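Local coordinates for thermospermine synthase ACAULIS protein (Medicago truncatula, PDB 6BQ5), which probably catalyses aminopropyl transfer from decarboxylated S-adenosylmethionine to spermidine, yielding thermospermine and methylthioadenosine, at residues A[101-106]-A[124-129]. Sequence-based numbering, arbitrary orientation. Where two conformers were deposited one is given.
Sequences MPKNVF and TIDKVV
Val105 and Val128 run alongside each other in the same direction on one face of a parallel strand pair, CG1 of Val105, in one of its two conformers, 3.5 Å from CG2 of Val128. On the other face CD2 of Phe106 meets CG1 of Val129 obliquely at 3.5 Å; with CG anti to its backbone N (chi1 -177°), the ring extends along the strand's N-to-C direction and packs against Ala164, a residue of the adenosine site. Between these layers runs the backbone ladder: Val105 N donates to Lys127 O, and Val129 N to Val105 O at 2.9 Å. Where the strands begin, Lys103 O accepts from two donors, Asp126 N at 2.8 Å, on a lone pair, and Lys127 N at 3.2 Å. Farther out, Thr124 OG1 donates in the carbonyl plane to Pro102 O at 2.8 Å, while its CG2 touches Met101 SD. A valine in place of Thr124 would probably leave the Pro102 carbonyl without this donor and the two loops less firmly tied. Strands 104-107 and 127-132, joined through helix 114-120, form a right-handed beta-alpha-beta crossover of the Rossmann-like domain. Leu119 of that helix covers both Val105 and Val128, Tyr175 lies against Phe106 and Val129 on the other face, and strands 175-181 and 157-161 flank the pair.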
ATOM      1  N   MET A 101      39.495  11.508 -29.978  1.00 38.33           N
ATOM      2  CA  MET A 101      40.146  10.225 -29.743  1.00 41.38           C
ATOM      3  C   MET A 101      40.326   9.975 -28.242  1.00 40.29           C
ATOM      4  O   MET A 101      41.395  10.209 -27.722  1.00 41.20           O
ATOM      5  CB  MET A 101      41.531  10.238 -30.444  1.00 43.88           C
ATOM      6  CG  MET A 101      42.327   8.931 -30.361  1.00 48.13           C
ATOM      7  SD  MET A 101      41.393   7.491 -30.900  1.00 52.06           S
ATOM      8  CE  MET A 101      40.981   7.939 -32.583  1.00 49.94           C
ATOM      9  N   PRO A 102      39.255   9.545 -27.533  1.00 38.98           N
ATOM     10  CA  PRO A 102      39.319   9.340 -26.113  1.00 38.66           C
ATOM     11  C   PRO A 102      39.917   7.985 -25.732  1.00 40.03           C
ATOM     12  O   PRO A 102      39.393   6.937 -26.123  1.00 39.50           O
ATOM     13  CB  PRO A 102      37.844   9.436 -25.687  1.00 38.27           C
ATOM     14  CG  PRO A 102      37.059   9.111 -26.898  1.00 37.80           C
ATOM     15  CD  PRO A 102      37.890   9.426 -28.070  1.00 37.97           C
ATOM     16  N   LYS A 103      40.963   8.024 -24.918  1.00 41.25           N
ATOM     17  CA  LYS A 103      41.795   6.838 -24.654  1.00 43.19           C
ATOM     18  C   LYS A 103      41.824   6.393 -23.225  1.00 42.53           C
ATOM     19  O   LYS A 103      41.674   5.202 -22.953  1.00 44.09           O
ATOM     20  CB  LYS A 103      43.229   7.079 -25.131  1.00 44.78           C
ATOM     21  CG  LYS A 103      43.312   7.193 -26.636  1.00 46.18           C
ATOM     22  CD  LYS A 103      44.740   7.420 -27.086  1.00 48.58           C
ATOM     23  CE  LYS A 103      45.206   8.835 -26.804  1.00 49.11           C
ATOM     24  NZ  LYS A 103      46.475   9.064 -27.540  1.00 52.03           N
ATOM     25  N   ASN A 104      42.149   7.350 -22.361  0.70 42.16           N
ATOM     26  CA  ASN A 104      42.041   7.145 -20.942  0.70 41.86           C
ATOM     27  C   ASN A 104      40.864   7.973 -20.335  0.70 39.54           C
ATOM     28  O   ASN A 104      40.495   9.061 -20.788  0.70 37.50           O
ATOM     29  CB  ASN A 104      43.360   7.318 -20.184  0.70 43.83           C
ATOM     30  CG  ASN A 104      43.834   8.748 -20.121  0.70 44.24           C
ATOM     31  OD1 ASN A 104      43.429   9.577 -20.922  0.70 44.25           O
ATOM     32  ND2 ASN A 104      44.732   9.037 -19.156  0.70 45.68           N
ATOM     33  N   VAL A 105      40.242   7.338 -19.340  0.50 38.44           N
ATOM     34  CA  VAL A 105      39.028   7.832 -18.647  0.50 37.30           C
ATOM     35  C   VAL A 105      39.025   7.397 -17.190  0.50 37.42           C
ATOM     36  O   VAL A 105      39.385   6.269 -16.877  0.50 37.81           O
ATOM     37  CB  VAL A 105      37.731   7.289 -19.271  0.50 36.62           C
ATOM     38  CG1 VAL A 105      37.697   5.767 -19.191  0.50 36.99           C
ATOM     39  CG2 VAL A 105      36.503   7.846 -18.548  0.50 36.03           C
ATOM     40  N   PHE A 106      38.608   8.313 -16.321  1.00 37.13           N
ATOM     41  CA  PHE A 106      38.554   8.157 -14.860  1.00 37.19           C
ATOM     42  C   PHE A 106      37.074   8.327 -14.435  1.00 35.45           C
ATOM     43  O   PHE A 106      36.483   9.345 -14.749  1.00 33.18           O
ATOM     44  CB  PHE A 106      39.401   9.270 -14.223  1.00 38.22           C
ATOM     45  CG  PHE A 106      39.513   9.197 -12.707  1.00 38.54           C
ATOM     46  CD1 PHE A 106      38.565   9.781 -11.875  1.00 38.59           C
ATOM     47  CD2 PHE A 106      40.580   8.541 -12.111  1.00 39.76           C
ATOM     48  CE1 PHE A 106      38.687   9.697 -10.485  1.00 39.32           C
ATOM     49  CE2 PHE A 106      40.718   8.488 -10.722  1.00 40.32           C
ATOM     50  CZ  PHE A 106      39.798   9.066  -9.917  1.00 39.67           C
ATOM     51  N   THR A 124      38.298   2.996 -28.940  1.00 44.09           N
ATOM     52  CA  THR A 124      39.398   3.919 -28.713  1.00 43.55           C
ATOM     53  C   THR A 124      39.964   3.842 -27.315  1.00 42.95           C
ATOM     54  O   THR A 124      41.046   4.365 -27.067  1.00 41.29           O
ATOM     55  CB  THR A 124      38.937   5.360 -28.964  1.00 42.87           C
ATOM     56  OG1 THR A 124      37.845   5.705 -28.088  1.00 42.60           O
ATOM     57  CG2 THR A 124      38.461   5.499 -30.377  1.00 44.49           C
ATOM     58  N   ILE A 125      39.190   3.266 -26.383  1.00 42.78           N
ATOM     59  CA  ILE A 125      39.535   3.299 -24.967  1.00 42.94           C
ATOM     60  C   ILE A 125      40.586   2.225 -24.702  1.00 44.53           C
ATOM     61  O   ILE A 125      40.398   1.079 -25.085  1.00 44.78           O
ATOM     62  CB  ILE A 125      38.290   3.090 -24.064  1.00 42.05           C
ATOM     63  CG1 ILE A 125      37.368   4.321 -24.124  1.00 41.48           C
ATOM     64  CG2 ILE A 125      38.675   2.810 -22.607  1.00 42.80           C
ATOM     65  CD1 ILE A 125      37.824   5.553 -23.350  1.00 40.95           C
ATOM     66  N   ASP A 126      41.643   2.617 -24.000  1.00 45.02           N
ATOM     67  CA  ASP A 126      42.725   1.729 -23.614  1.00 48.20           C
ATOM     68  C   ASP A 126      42.840   1.549 -22.109  1.00 48.76           C
ATOM     69  O   ASP A 126      43.324   0.533 -21.685  1.00 47.07           O
ATOM     70  CB  ASP A 126      44.017   2.266 -24.211  1.00 49.98           C
ATOM     71  CG  ASP A 126      43.910   2.434 -25.757  1.00 52.43           C
ATOM     72  OD1 ASP A 126      43.434   1.468 -26.437  1.00 57.25           O
ATOM     73  OD2 ASP A 126      44.304   3.509 -26.293  1.00 52.35           O
ATOM     74  N   LYS A 127      42.314   2.498 -21.318  1.00 48.65           N
ATOM     75  CA  LYS A 127      42.333   2.434 -19.868  1.00 48.20           C
ATOM     76  C   LYS A 127      41.098   3.124 -19.217  1.00 45.63           C
ATOM     77  O   LYS A 127      40.756   4.257 -19.570  1.00 42.15           O
ATOM     78  CB  LYS A 127      43.638   3.062 -19.368  1.00 50.98           C
ATOM     79  CG  LYS A 127      43.773   3.074 -17.857  1.00 53.30           C
ATOM     80  CD  LYS A 127      45.222   3.006 -17.386  1.00 56.89           C
ATOM     81  CE  LYS A 127      45.364   3.563 -15.973  1.00 59.66           C
ATOM     82  NZ  LYS A 127      45.430   5.074 -15.965  1.00 60.66           N
ATOM     83  N   VAL A 128      40.465   2.420 -18.269  1.00 44.21           N
ATOM     84  CA  VAL A 128      39.340   2.923 -17.488  1.00 43.67           C
ATOM     85  C   VAL A 128      39.685   2.788 -16.008  1.00 45.06           C
ATOM     86  O   VAL A 128      39.864   1.666 -15.499  1.00 46.32           O
ATOM     87  CB  VAL A 128      38.048   2.139 -17.796  1.00 43.44           C
ATOM     88  CG1 VAL A 128      36.894   2.561 -16.854  1.00 43.00           C
ATOM     89  CG2 VAL A 128      37.653   2.313 -19.257  1.00 43.60           C
ATOM     90  N   VAL A 129      39.820   3.912 -15.316  1.00 45.11           N
ATOM     91  CA  VAL A 129      39.984   3.888 -13.852  1.00 45.76           C
ATOM     92  C   VAL A 129      38.601   4.061 -13.197  1.00 45.25           C
ATOM     93  O   VAL A 129      37.966   5.102 -13.412  1.00 45.11           O
ATOM     94  CB  VAL A 129      40.951   5.010 -13.384  1.00 46.28           C
ATOM     95  CG1 VAL A 129      41.045   5.086 -11.852  1.00 46.74           C
ATOM     96  CG2 VAL A 129      42.333   4.787 -14.002  1.00 47.10           C
TER